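Local coordinates for protein subclass B3 metallo-beta-lactamase (Sphingobium indicum, PDB 7LUU) that probably hydrolyses beta-lactam antibiotics at a two-zinc active site, as a subclass B3 metallo-beta-lactamase that has a glutamate among its zinc ligands, at residues P46-R51 / P123-A128; M100-V105 / A135-A140; G151-A156 / L176-D181; H195-H200 / Y252-A257; D232-T237 / A242-G247. All blocks are in the same frame, centred on the assembly; numbering follows the deposited sequence. Where two conformers were deposited one is given.

Contact 1 (P46-R51 / P123-A128). With ZN (zinc ion), chain C; ZN (zinc ion), chain B; SO4 (sulfate ion), chain E; SO4 (sulfate ion), chain D.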
# COMPACT_ATOMS: atom_id res chain seq x y z
N PRO A 46 0.03 -19.31 -6.10
CA PRO A 46 0.40 -18.12 -6.90
C PRO A 46 -0.76 -17.53 -7.67
O PRO A 46 -1.70 -18.24 -8.10
CB PRO A 46 1.44 -18.66 -7.89
CG PRO A 46 1.97 -19.91 -7.20
CD PRO A 46 0.84 -20.51 -6.50
N MET A 47 -0.72 -16.22 -7.81
CA MET A 47 -1.60 -15.45 -8.70
C MET A 47 -0.80 -14.68 -9.75
O MET A 47 0.31 -14.26 -9.51
CB MET A 47 -2.45 -14.42 -7.88
CG MET A 47 -3.31 -15.19 -6.90
SD MET A 47 -4.34 -14.06 -5.89
CE MET A 47 -5.53 -13.59 -7.13
N ALA A 48 -1.46 -14.39 -10.86
CA ALA A 48 -0.94 -13.49 -11.89
C ALA A 48 0.51 -13.79 -12.24
O ALA A 48 1.40 -12.93 -12.17
CB ALA A 48 -1.11 -12.04 -11.44
N VAL A 49 0.76 -15.04 -12.60
CA VAL A 49 2.12 -15.52 -12.68
C VAL A 49 2.89 -14.81 -13.79
O VAL A 49 4.09 -14.52 -13.65
CB VAL A 49 2.08 -17.04 -12.85
CG1 VAL A 49 3.48 -17.56 -13.13
CG2 VAL A 49 1.53 -17.69 -11.58
N GLU A 50 2.24 -14.46 -14.90
CA GLU A 50 2.94 -13.74 -15.97
C GLU A 50 3.30 -12.30 -15.53
O GLU A 50 4.46 -11.88 -15.65
CB GLU A 50 2.07 -13.72 -17.23
CG GLU A 50 2.02 -15.06 -17.93
CD GLU A 50 3.40 -15.66 -18.11
OE1 GLU A 50 3.58 -16.83 -17.69
OE2 GLU A 50 4.30 -14.93 -18.65
N ARG A 51 2.32 -11.58 -14.98
CA ARG A 51 2.59 -10.23 -14.49
C ARG A 51 3.59 -10.24 -13.36
O ARG A 51 4.32 -9.25 -13.17
CB ARG A 51 1.29 -9.59 -14.01
CG ARG A 51 0.47 -9.14 -15.24
CD ARG A 51 -0.91 -8.68 -14.83
NE ARG A 51 -1.73 -9.90 -14.63
CZ ARG A 51 -2.99 -9.85 -14.26
NH1 ARG A 51 -3.65 -11.00 -14.06
NH2 ARG A 51 -3.55 -8.64 -14.05
N PRO A 123 -7.05 -3.21 -0.64
CA PRO A 123 -7.42 -4.62 -0.60
C PRO A 123 -7.52 -5.20 -2.02
O PRO A 123 -8.56 -5.68 -2.47
CB PRO A 123 -8.78 -4.58 0.12
CG PRO A 123 -9.38 -3.33 -0.40
CD PRO A 123 -8.25 -2.31 -0.54
N HIS A 124 -6.40 -5.11 -2.77
CA HIS A 124 -6.28 -5.73 -4.07
C HIS A 124 -5.14 -6.74 -3.99
O HIS A 124 -4.23 -6.59 -3.15
CB HIS A 124 -5.95 -4.70 -5.13
CG HIS A 124 -7.12 -3.91 -5.59
ND1 HIS A 124 -6.99 -2.85 -6.46
CD2 HIS A 124 -8.45 -4.04 -5.34
CE1 HIS A 124 -8.21 -2.36 -6.73
NE2 HIS A 124 -9.11 -3.07 -6.07
N TYR A 125 -5.22 -7.79 -4.83
CA TYR A 125 -4.31 -8.91 -4.59
C TYR A 125 -2.82 -8.59 -4.86
O TYR A 125 -1.96 -9.35 -4.39
CB TYR A 125 -4.79 -10.13 -5.40
CG TYR A 125 -4.60 -10.04 -6.91
CD1 TYR A 125 -3.33 -10.17 -7.46
CD2 TYR A 125 -5.68 -9.85 -7.78
CE1 TYR A 125 -3.13 -10.13 -8.79
CE2 TYR A 125 -5.49 -9.82 -9.14
CZ TYR A 125 -4.21 -9.93 -9.64
OH TYR A 125 -3.99 -9.90 -11.00
N ASP A 126 -2.49 -7.49 -5.58
CA ASP A 126 -1.08 -7.19 -5.79
C ASP A 126 -0.48 -6.43 -4.62
O ASP A 126 0.73 -6.20 -4.61
CB ASP A 126 -0.85 -6.41 -7.12
CG ASP A 126 -1.71 -5.13 -7.24
OD1 ASP A 126 -2.88 -5.10 -6.79
OD2 ASP A 126 -1.22 -4.15 -7.86
N HIS A 127 -1.29 -6.04 -3.61
CA HIS A 127 -0.76 -5.44 -2.39
C HIS A 127 -1.17 -6.18 -1.16
O HIS A 127 -0.44 -6.17 -0.18
CB HIS A 127 -1.23 -3.95 -2.26
CG HIS A 127 -1.02 -3.18 -3.54
ND1 HIS A 127 0.19 -2.57 -3.83
CD2 HIS A 127 -1.79 -3.02 -4.63
CE1 HIS A 127 0.14 -2.05 -5.06
NE2 HIS A 127 -1.05 -2.30 -5.56
N ALA A 128 -2.32 -6.83 -1.17
CA ALA A 128 -2.75 -7.58 -0.01
C ALA A 128 -2.60 -9.08 -0.18
O ALA A 128 -2.90 -9.80 0.77
CB ALA A 128 -4.23 -7.25 0.30
ZN ZN C . -1.63 -2.14 -7.48
ZN ZN B . -5.29 -1.78 -6.74
S SO4 E . -1.25 -13.43 -15.63
O1 SO4 E . -2.56 -13.48 -14.98
O2 SO4 E . -1.38 -13.12 -17.07
O3 SO4 E . -0.37 -12.36 -15.09
O4 SO4 E . -0.66 -14.73 -15.51
S SO4 D . -7.12 -9.34 -12.96
O1 SO4 D . -8.29 -10.05 -13.48
O2 SO4 D . -6.59 -8.39 -13.94
O3 SO4 D . -7.58 -8.59 -11.78
O4 SO4 D . -6.06 -10.30 -12.61
O HOH W 1 -3.80 -2.76 -7.49
O HOH W 2 -2.40 -0.23 -7.24
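M47 lays its terminal methyl on one face of the Y125 ring: CE stands 3.9 Å from the ring centroid, 22° off the ring normal and displaced toward the rim, a CH-pi contact. SD follows more obliquely, adding a Met-aromatic approach. Beside it, A48 CB packs against Y125 CE1 at 3.8 Å. One sulfate, probably from the crystallisation liquor, joins the segments: Y125 OH and R51 NH1 both donate to O4 of the chain D sulfate. The chain E sulfate steadies R51 from within 46-51, R51 NE donating to its O3 at 2.8 Å. The Y125 hydroxyl lies over the guanidinium face, too badly angled for a direct bond; guanidinium and Y125 ring planes are 86° apart. Behind Y125, H124 ND1 binds one zinc, and D126 OD2 and H127 NE2 bind the second. Y125 thus sits within the run E122 to H127, the EXHXDH form of the HXHXDH zinc-binding motif of metallo-beta-lactamases, with glutamate in the first histidine's place.

Contact 2 (M100-V105 / A135-A140)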
# COMPACT_ATOMS: atom_id res chain seq x y z
N MET A 100 9.22 -14.70 -0.11
CA MET A 100 10.28 -13.81 -0.60
C MET A 100 10.43 -12.61 0.32
O MET A 100 11.54 -12.20 0.64
CB MET A 100 9.93 -13.39 -2.05
CG MET A 100 9.58 -14.60 -3.05
SD MET A 100 8.83 -13.85 -4.53
CE MET A 100 8.37 -15.34 -5.41
N ILE A 101 9.31 -12.06 0.80
CA ILE A 101 9.36 -10.95 1.77
C ILE A 101 10.06 -11.38 3.05
O ILE A 101 10.93 -10.66 3.57
CB ILE A 101 7.94 -10.44 2.07
CG1 ILE A 101 7.44 -9.73 0.81
CG2 ILE A 101 7.96 -9.39 3.24
CD1 ILE A 101 5.88 -9.49 0.83
N LEU A 102 9.66 -12.53 3.60
CA LEU A 102 10.26 -12.98 4.86
C LEU A 102 11.76 -13.24 4.66
O LEU A 102 12.56 -12.93 5.55
CB LEU A 102 9.55 -14.25 5.35
CG LEU A 102 8.05 -14.12 5.70
CD1 LEU A 102 7.35 -15.49 5.90
CD2 LEU A 102 7.93 -13.21 6.87
N SER A 103 12.14 -13.82 3.53
CA SER A 103 13.56 -13.97 3.22
C SER A 103 14.28 -12.62 3.24
O SER A 103 15.40 -12.51 3.75
CB SER A 103 13.72 -14.65 1.86
OG SER A 103 15.10 -14.77 1.52
N ASN A 104 13.68 -11.59 2.62
CA ASN A 104 14.31 -10.27 2.60
C ASN A 104 14.43 -9.71 4.01
O ASN A 104 15.42 -9.04 4.35
CB ASN A 104 13.50 -9.35 1.71
CG ASN A 104 13.79 -9.57 0.23
OD1 ASN A 104 14.80 -10.23 -0.14
ND2 ASN A 104 12.92 -9.05 -0.64
N VAL A 105 13.43 -9.95 4.86
CA VAL A 105 13.49 -9.48 6.24
C VAL A 105 14.68 -10.13 6.95
O VAL A 105 15.47 -9.47 7.64
CB VAL A 105 12.15 -9.83 6.95
CG1 VAL A 105 12.23 -9.56 8.43
CG2 VAL A 105 11.03 -8.97 6.36
N ALA A 135 0.72 -12.71 8.00
CA ALA A 135 0.12 -12.66 9.31
C ALA A 135 0.16 -14.04 9.97
O ALA A 135 0.42 -14.14 11.18
CB ALA A 135 -1.32 -12.10 9.25
N ARG A 136 -0.15 -15.08 9.20
CA ARG A 136 -0.10 -16.44 9.72
C ARG A 136 1.28 -16.75 10.27
O ARG A 136 1.44 -17.26 11.40
CB ARG A 136 -0.48 -17.44 8.63
CG ARG A 136 -0.27 -18.96 9.04
CD ARG A 136 -0.45 -19.87 7.85
NE ARG A 136 0.54 -19.56 6.82
CZ ARG A 136 0.49 -20.03 5.57
NH1 ARG A 136 1.40 -19.65 4.66
NH2 ARG A 136 -0.51 -20.78 5.20
N ASP A 137 2.31 -16.44 9.48
CA ASP A 137 3.65 -16.91 9.82
C ASP A 137 4.28 -16.10 10.94
O ASP A 137 5.13 -16.63 11.69
CB ASP A 137 4.54 -16.85 8.57
CG ASP A 137 4.31 -18.05 7.57
OD1 ASP A 137 3.35 -18.83 7.71
OD2 ASP A 137 5.18 -18.23 6.66
N THR A 138 3.87 -14.86 11.10
CA THR A 138 4.48 -13.92 12.06
C THR A 138 3.67 -13.70 13.33
O THR A 138 4.26 -13.30 14.35
CB THR A 138 4.69 -12.53 11.48
OG1 THR A 138 3.45 -11.93 11.12
CG2 THR A 138 5.60 -12.54 10.24
N GLY A 139 2.36 -13.85 13.25
CA GLY A 139 1.44 -13.53 14.31
C GLY A 139 1.02 -12.07 14.33
O GLY A 139 0.26 -11.67 15.23
N ALA A 140 1.41 -11.32 13.31
CA ALA A 140 1.10 -9.91 13.25
C ALA A 140 -0.42 -9.66 13.12
O ALA A 140 -1.15 -10.43 12.50
CB ALA A 140 1.83 -9.23 12.05
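L102 on helix 98-107 is the residue that reaches across, giving one methyl to D137 and the other to T138 on the last turn of helix 131-138. Walking along that helix, the A135 carbonyl takes the amide of G139 and also R175 NH1. R136 turns back on its neighbour, NE making a 3.0 Å salt bridge to D137 OD1, met on the syn side but 34° out of the carboxylate plane; its NH1 has a second acid in D41. The other carboxylate oxygen, D137 OD2, lies 3.6 Å from L102 CD1, a plain van der Waals meeting in which the two side chains run about perpendicular. T138 points its methyl the same way, CG2 to L102 CD2 at 4.2 Å. Its OG1 sits between the backbone N and carbonyl carbon (chi1 62°), which leaves CG2 facing L102; OG1 bonds to L134 O and accepts from A140 N at 3.1 Å, an ST turn. G139 is the first residue past the helix, with positive phi, and A140 leads on into strand 141-144. L102 also packs on L134 and P112, while A135, T138 and A140 rest on I115 or I118, so the two helices lie next to each other with strand 115-119 beneath helix 131-138.

Contact 3 (G151-A156 / L176-D181)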
# COMPACT_ATOMS: atom_id res chain seq x y z
N GLY A 151 -12.64 -5.19 2.60
CA GLY A 151 -12.11 -5.88 1.44
C GLY A 151 -11.10 -6.93 1.82
O GLY A 151 -11.01 -7.96 1.17
N LEU A 152 -10.31 -6.68 2.88
CA LEU A 152 -9.32 -7.68 3.30
C LEU A 152 -10.02 -8.91 3.85
O LEU A 152 -9.57 -10.02 3.61
CB LEU A 152 -8.38 -7.07 4.36
CG LEU A 152 -7.45 -5.95 3.83
CD1 LEU A 152 -6.67 -5.37 5.03
CD2 LEU A 152 -6.47 -6.50 2.79
N ARG A 153 -11.11 -8.72 4.59
CA ARG A 153 -11.86 -9.83 5.18
C ARG A 153 -12.47 -10.68 4.10
O ARG A 153 -12.58 -11.92 4.24
CB ARG A 153 -12.99 -9.31 6.08
CG ARG A 153 -12.59 -8.77 7.41
CD ARG A 153 -13.82 -8.33 8.32
NE ARG A 153 -13.34 -7.43 9.35
CZ ARG A 153 -13.55 -6.11 9.36
NH1 ARG A 153 -13.05 -5.38 10.36
NH2 ARG A 153 -14.26 -5.54 8.38
N ALA A 154 -12.87 -10.01 3.02
CA ALA A 154 -13.52 -10.75 1.94
C ALA A 154 -12.53 -11.41 1.00
O ALA A 154 -12.88 -12.46 0.38
CB ALA A 154 -14.42 -9.82 1.13
N GLY A 155 -11.35 -10.84 0.82
CA GLY A 155 -10.44 -11.30 -0.24
C GLY A 155 -11.09 -11.23 -1.61
O GLY A 155 -10.84 -12.11 -2.46
N ALA A 156 -11.89 -10.20 -1.85
CA ALA A 156 -12.61 -10.04 -3.11
C ALA A 156 -12.99 -8.57 -3.26
O ALA A 156 -12.99 -7.82 -2.28
CB ALA A 156 -13.88 -10.90 -3.16
N LEU A 176 -7.69 -8.26 12.23
CA LEU A 176 -7.75 -6.92 11.62
C LEU A 176 -8.01 -5.84 12.65
O LEU A 176 -8.89 -5.98 13.52
CB LEU A 176 -8.87 -6.79 10.61
CG LEU A 176 -8.50 -7.43 9.27
CD1 LEU A 176 -9.73 -7.86 8.54
CD2 LEU A 176 -7.77 -6.45 8.42
N ARG A 177 -7.27 -4.75 12.53
CA ARG A 177 -7.43 -3.57 13.35
C ARG A 177 -7.75 -2.46 12.39
O ARG A 177 -7.02 -2.28 11.41
CB ARG A 177 -6.13 -3.23 14.08
CG ARG A 177 -6.18 -1.86 14.79
CD ARG A 177 -4.92 -1.75 15.64
NE ARG A 177 -4.74 -0.44 16.22
CZ ARG A 177 -3.94 -0.22 17.28
NH1 ARG A 177 -3.81 1.00 17.78
NH2 ARG A 177 -3.30 -1.25 17.83
N VAL A 178 -8.84 -1.73 12.64
CA VAL A 178 -9.22 -0.61 11.77
C VAL A 178 -8.64 0.69 12.34
O VAL A 178 -8.82 0.98 13.54
CB VAL A 178 -10.74 -0.51 11.66
CG1 VAL A 178 -11.18 0.78 10.98
CG2 VAL A 178 -11.25 -1.71 10.90
N MET A 179 -8.00 1.48 11.49
CA MET A 179 -7.64 2.87 11.84
C MET A 179 -8.55 3.86 11.14
O MET A 179 -8.81 3.72 9.94
CB MET A 179 -6.27 3.19 11.35
CG MET A 179 -5.51 2.19 11.77
SD MET A 179 -4.88 2.60 13.26
CE MET A 179 -3.36 2.65 12.37
N LYS A 180 -8.91 4.91 11.87
CA LYS A 180 -9.63 6.04 11.31
C LYS A 180 -8.65 7.00 10.67
O LYS A 180 -7.46 6.98 10.93
CB LYS A 180 -10.34 6.80 12.43
CG LYS A 180 -11.38 5.96 13.15
CD LYS A 180 -12.21 6.85 14.03
CE LYS A 180 -13.37 6.12 14.66
NZ LYS A 180 -13.70 6.71 16.00
N ASP A 181 -9.17 7.77 9.74
CA ASP A 181 -8.35 8.82 9.15
C ASP A 181 -7.76 9.74 10.23
O ASP A 181 -8.48 10.23 11.11
CB ASP A 181 -9.22 9.62 8.18
CG ASP A 181 -8.46 10.73 7.53
OD1 ASP A 181 -7.33 10.50 7.10
OD2 ASP A 181 -8.99 11.89 7.44
O HOH W 3 -11.99 -5.20 12.95
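R153 NH1 donates to a water at 2.8 Å, and the same water donates a hydrogen bond to L176 O at 3.2 Å, so one molecule links the arginine to the strand backbone. The water lies in the guanidinium plane, at its edge. To get there, the R153 chain runs extended from CG to NE, although its CB starts out at an angle to the strand; its aliphatic part crosses L176 at a slant. Here the packing is tight, R153 CG standing 3.2 Å from L176 CD1, with NE also near that methyl. R153 NH1 ends 4.1 Å from V178 CG2, the side chains at about right angles. The fork of L176 divides the work: CD1 goes to the arginine, while CD2 meets L152 CD1 at 3.7 Å. L152 faces inward, between V142 and A144 of the neighbouring strand and S120 and P123 of the loops beyond it, making the buried half of the contact. The helix ends at A154, and G155 leaves it with positive phi (57°), its amide still closing on G151 O. What results is the packing of a beta-alpha-beta crossover: helix 146-154 connects parallel strands 141-144 and 176-178, and its last turn lies against the outermost strand of the seven-stranded sheet, in the alpha-beta/beta-alpha fold of the metallo-beta-lactamases.

Contact 4 (H195-H200 / Y252-A257). With ZN (zinc ion), chain B.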
# COMPACT_ATOMS: atom_id res chain seq x y z
N HIS A 195 -3.67 7.86 6.91
CA HIS A 195 -4.36 8.91 6.16
C HIS A 195 -5.26 8.26 5.13
O HIS A 195 -4.76 7.58 4.24
CB HIS A 195 -3.40 9.86 5.44
CG HIS A 195 -2.34 10.40 6.33
ND1 HIS A 195 -2.49 11.56 7.07
CD2 HIS A 195 -1.11 9.90 6.62
CE1 HIS A 195 -1.37 11.78 7.75
NE2 HIS A 195 -0.52 10.80 7.50
N ALA A 196 -6.55 8.50 5.21
CA ALA A 196 -7.42 7.98 4.15
C ALA A 196 -7.06 8.65 2.84
O ALA A 196 -7.10 9.89 2.74
CB ALA A 196 -8.89 8.27 4.47
N THR A 197 -6.78 7.84 1.77
CA THR A 197 -6.45 8.45 0.47
C THR A 197 -7.25 7.70 -0.60
O THR A 197 -6.70 6.93 -1.38
CB THR A 197 -4.94 8.44 0.17
OG1 THR A 197 -4.40 7.13 0.45
CG2 THR A 197 -4.24 9.48 1.06
N PRO A 198 -8.56 7.85 -0.57
CA PRO A 198 -9.44 7.07 -1.47
C PRO A 198 -9.35 7.54 -2.91
O PRO A 198 -8.85 8.63 -3.23
CB PRO A 198 -10.84 7.33 -0.92
CG PRO A 198 -10.68 8.70 -0.28
CD PRO A 198 -9.34 8.71 0.34
N GLY A 199 -9.83 6.67 -3.80
CA GLY A 199 -9.96 6.97 -5.22
C GLY A 199 -9.72 5.69 -6.01
O GLY A 199 -10.50 5.25 -6.84
N HIS A 200 -8.53 5.11 -5.82
CA HIS A 200 -8.28 3.84 -6.48
C HIS A 200 -9.25 2.79 -5.98
O HIS A 200 -9.83 2.00 -6.77
CB HIS A 200 -6.81 3.47 -6.21
CG HIS A 200 -6.39 2.16 -6.82
ND1 HIS A 200 -6.16 2.00 -8.17
CD2 HIS A 200 -6.20 0.95 -6.24
CE1 HIS A 200 -5.84 0.73 -8.41
NE2 HIS A 200 -5.84 0.09 -7.25
N TYR A 252 -5.85 14.28 -3.03
CA TYR A 252 -4.90 15.26 -3.54
C TYR A 252 -4.63 16.32 -2.49
O TYR A 252 -3.48 16.75 -2.33
CB TYR A 252 -5.44 15.90 -4.83
CG TYR A 252 -5.73 14.90 -5.90
CD1 TYR A 252 -5.02 13.71 -5.97
CD2 TYR A 252 -6.75 15.17 -6.85
CE1 TYR A 252 -5.31 12.78 -6.96
CE2 TYR A 252 -7.03 14.26 -7.87
CZ TYR A 252 -6.28 13.06 -7.93
OH TYR A 252 -6.59 12.16 -8.93
N ARG A 253 -5.67 16.73 -1.76
CA ARG A 253 -5.51 17.73 -0.69
C ARG A 253 -4.64 17.17 0.43
O ARG A 253 -3.71 17.86 0.91
CB ARG A 253 -6.87 18.17 -0.12
CG ARG A 253 -7.77 18.96 -1.11
CD ARG A 253 -9.04 19.60 -0.45
NE ARG A 253 -10.01 18.63 0.06
CZ ARG A 253 -11.01 18.10 -0.67
NH1 ARG A 253 -11.17 18.45 -1.94
NH2 ARG A 253 -11.83 17.25 -0.13
N ARG A 254 -4.86 15.90 0.79
CA ARG A 254 -4.06 15.25 1.82
C ARG A 254 -2.61 15.17 1.38
O ARG A 254 -1.69 15.53 2.13
CB ARG A 254 -4.59 13.85 2.13
CG ARG A 254 -3.65 13.02 3.03
CD ARG A 254 -3.53 13.72 4.40
NE ARG A 254 -4.87 13.97 4.93
CZ ARG A 254 -5.23 15.06 5.60
NH1 ARG A 254 -4.35 16.03 5.86
NH2 ARG A 254 -6.50 15.22 5.99
N MET A 255 -2.39 14.65 0.17
CA MET A 255 -1.01 14.45 -0.29
C MET A 255 -0.27 15.78 -0.47
O MET A 255 0.94 15.84 -0.27
CB MET A 255 -1.03 13.66 -1.61
CG MET A 255 -1.44 12.23 -1.39
SD MET A 255 -0.31 11.24 -0.33
CE MET A 255 1.08 11.25 -1.38
N GLY A 256 -0.97 16.87 -0.76
CA GLY A 256 -0.36 18.19 -0.76
C GLY A 256 -0.03 18.73 0.62
O GLY A 256 0.89 19.54 0.75
N ALA A 257 -0.75 18.30 1.66
CA ALA A 257 -0.54 18.74 3.03
C ALA A 257 0.55 17.97 3.78
O ALA A 257 1.08 18.48 4.77
CB ALA A 257 -1.83 18.63 3.85
ZN ZN B . -5.29 -1.78 -6.74
O HOH W 4 -6.74 11.82 4.71
O HOH W 1 -3.80 -2.76 -7.49
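R254 lies against H195 and T197 where strand 190-196 runs out into the zinc-bearing loop, so helix 242-257 packs against the C-terminal end of that strand in the six-stranded sheet of the alpha-beta/beta-alpha fold. Van der Waals contact is carried by the arginine's methylenes. CD approaches the H195 ring obliquely, 3.6 Å from ND1, and CG sits 4.1 Å from T197 CG2. The R254 chain leaves with CG anti to N (chi1 170°), then bends at both following torsions, which folds it over the strand. H195 crosses it at about a right angle; its NE2 is taken by S208. T197 OG1 faces the other way, toward T206 and S224, leaving the methyl for the arginine. The polar link is indirect: R254 NE donates in its guanidinium plane to a water at 2.9 Å, which in turn donates to A196 O at 2.8 Å. Farther along the same segment, H200 ND1 is held by N227 O, while H200 NE2 binds zinc at 2.0 Å, beside E122 and H124.

Contact 5 (D232-T237 / A242-G247)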
# COMPACT_ATOMS: atom_id res chain seq x y z
N ASP A 232 -13.93 -2.46 -17.50
CA ASP A 232 -14.27 -1.79 -18.76
C ASP A 232 -15.55 -0.96 -18.69
O ASP A 232 -15.62 0.14 -19.30
CB ASP A 232 -14.39 -2.83 -19.87
CG ASP A 232 -13.04 -3.32 -20.35
OD1 ASP A 232 -12.01 -2.69 -19.99
OD2 ASP A 232 -13.00 -4.35 -21.07
N ARG A 233 -16.60 -1.46 -18.02
CA ARG A 233 -17.89 -0.79 -18.00
C ARG A 233 -18.02 0.22 -16.87
O ARG A 233 -19.04 0.94 -16.80
CB ARG A 233 -19.03 -1.82 -17.86
CG ARG A 233 -19.20 -2.79 -19.03
CD ARG A 233 -20.38 -3.72 -18.79
NE ARG A 233 -20.37 -4.24 -17.42
CZ ARG A 233 -21.17 -3.81 -16.45
NH1 ARG A 233 -21.10 -4.34 -15.23
NH2 ARG A 233 -22.04 -2.83 -16.70
N TYR A 234 -17.04 0.30 -15.99
CA TYR A 234 -17.13 1.25 -14.89
C TYR A 234 -17.00 2.68 -15.41
O TYR A 234 -16.17 2.95 -16.29
CB TYR A 234 -16.02 1.02 -13.88
CG TYR A 234 -16.06 1.89 -12.65
CD1 TYR A 234 -16.92 1.56 -11.58
CD2 TYR A 234 -15.29 3.05 -12.56
CE1 TYR A 234 -16.94 2.36 -10.42
CE2 TYR A 234 -15.31 3.88 -11.42
CZ TYR A 234 -16.15 3.49 -10.35
OH TYR A 234 -16.17 4.27 -9.22
N ARG A 235 -17.79 3.60 -14.85
CA ARG A 235 -17.65 5.00 -15.24
C ARG A 235 -17.39 5.84 -14.01
O ARG A 235 -18.25 5.95 -13.12
CB ARG A 235 -18.89 5.52 -15.95
CG ARG A 235 -19.18 4.70 -17.24
CD ARG A 235 -18.14 5.09 -18.34
NE ARG A 235 -18.45 4.35 -19.56
CZ ARG A 235 -17.90 3.17 -19.86
NH1 ARG A 235 -17.01 2.62 -19.02
NH2 ARG A 235 -18.24 2.54 -21.00
N PHE A 236 -16.25 6.51 -14.00
CA PHE A 236 -15.98 7.48 -12.93
C PHE A 236 -16.91 8.67 -12.98
O PHE A 236 -17.06 9.36 -11.94
CB PHE A 236 -14.53 7.98 -13.03
CG PHE A 236 -13.49 6.94 -12.59
CD1 PHE A 236 -12.94 6.05 -13.55
CD2 PHE A 236 -13.03 6.91 -11.28
CE1 PHE A 236 -11.93 5.11 -13.15
CE2 PHE A 236 -12.07 5.95 -10.85
CZ PHE A 236 -11.52 5.08 -11.79
N THR A 237 -17.49 8.96 -14.16
CA THR A 237 -18.42 10.08 -14.29
C THR A 237 -19.87 9.72 -13.92
O THR A 237 -20.74 10.61 -13.98
CB THR A 237 -18.40 10.65 -15.73
OG1 THR A 237 -18.66 9.62 -16.68
CG2 THR A 237 -17.02 11.27 -16.00
N ALA A 242 -19.59 9.08 -7.48
CA ALA A 242 -19.16 10.36 -6.90
C ALA A 242 -18.32 10.19 -5.65
O ALA A 242 -17.36 10.96 -5.48
CB ALA A 242 -20.38 11.26 -6.64
N PRO A 243 -18.59 9.21 -4.75
CA PRO A 243 -17.68 9.02 -3.59
C PRO A 243 -16.27 8.74 -4.00
O PRO A 243 -15.35 9.18 -3.27
CB PRO A 243 -18.31 7.85 -2.83
CG PRO A 243 -19.81 7.96 -3.19
CD PRO A 243 -19.78 8.36 -4.66
N ILE A 244 -16.06 8.02 -5.11
CA ILE A 244 -14.70 7.72 -5.59
C ILE A 244 -14.02 9.00 -6.10
O ILE A 244 -12.85 9.26 -5.80
CB ILE A 244 -14.77 6.62 -6.69
CG1 ILE A 244 -14.95 5.21 -6.09
CG2 ILE A 244 -13.57 6.64 -7.67
CD1 ILE A 244 -13.68 4.66 -5.38
N VAL A 245 -14.75 9.81 -6.88
CA VAL A 245 -14.18 11.03 -7.44
C VAL A 245 -13.94 12.08 -6.35
O VAL A 245 -12.89 12.72 -6.31
CB VAL A 245 -15.09 11.57 -8.54
CG1 VAL A 245 -14.59 12.96 -8.94
CG2 VAL A 245 -15.00 10.57 -9.74
N LYS A 246 -14.92 12.28 -5.45
CA LYS A 246 -14.67 13.16 -4.31
C LYS A 246 -13.54 12.61 -3.47
O LYS A 246 -12.79 13.38 -2.83
CB LYS A 246 -15.94 13.26 -3.47
CG LYS A 246 -17.04 14.11 -4.15
CD LYS A 246 -16.41 15.21 -5.01
CE LYS A 246 -17.38 16.07 -5.87
NZ LYS A 246 -17.10 17.55 -5.73
N GLY A 247 -13.41 11.28 -3.45
CA GLY A 247 -12.30 10.64 -2.74
C GLY A 247 -10.96 11.06 -3.31
O GLY A 247 -10.06 11.48 -2.56
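F236 turns the edge of its ring to the helix, where I244 CG2 meets CE2 at 3.6 Å and V245 CG2 also lies near the ring plane. Its face is used differently: Y234, two residues earlier, points a ring edge at it, with CE2 3.6 Å above the F236 plane and over its centre. One aromatic therefore presents its rim to the branched side chains of the helix while its broad side receives the other. The Y234 hydroxyl carries on to the isoleucine, OH lying 3.5 Å from I244 CG1. I244 thus gives one branch to each aromatic, CG1 at the Y234 hydroxyl and CG2 at the F236 ring edge. The backbone joins in at F236 O, which comes within 3.2 Å of V245 CG2, a close van der Waals contact. Y234 and F236 belong to the loop that leads from strand 216-223 into helix 242-257, one of the helices flanking the second sheet in the metallo-beta-lactamase fold, and F236 also packs on R297 and L298 of helix 282-300. Ahead of it, R235 folds back to tie the loop: NH1 gives 2.9 Å bonds to D232 O and to Y234 O, the first nearly straight, the second from 63° out of the carbonyl plane. E301 takes the F236 amide through OE2 and T237 OG1 through OE1.

Contacts 1 and 4 meet at the active site although their centres are about 24 Å apart on opposite sides of the chain's centre: H124 and H200 bind the same zinc. Contact 3 touches both, packing L152 on P123 and A128 of contact 1 and joining contact 4 through D181 and A196. Contacts 4 and 5 share helix 242-257, with 5 falling between the two segments of 4 in sequence. Contacts 2 and 5 are the most widely separated pair, about 35 Å between centres; the segments of contact 2 alternate with those of contact 1, helix 125-128 leading on to 131-138. Contacts 2 and 3 belong to the seven-stranded half, 4 and 5 to the six-stranded half, with the zincs between.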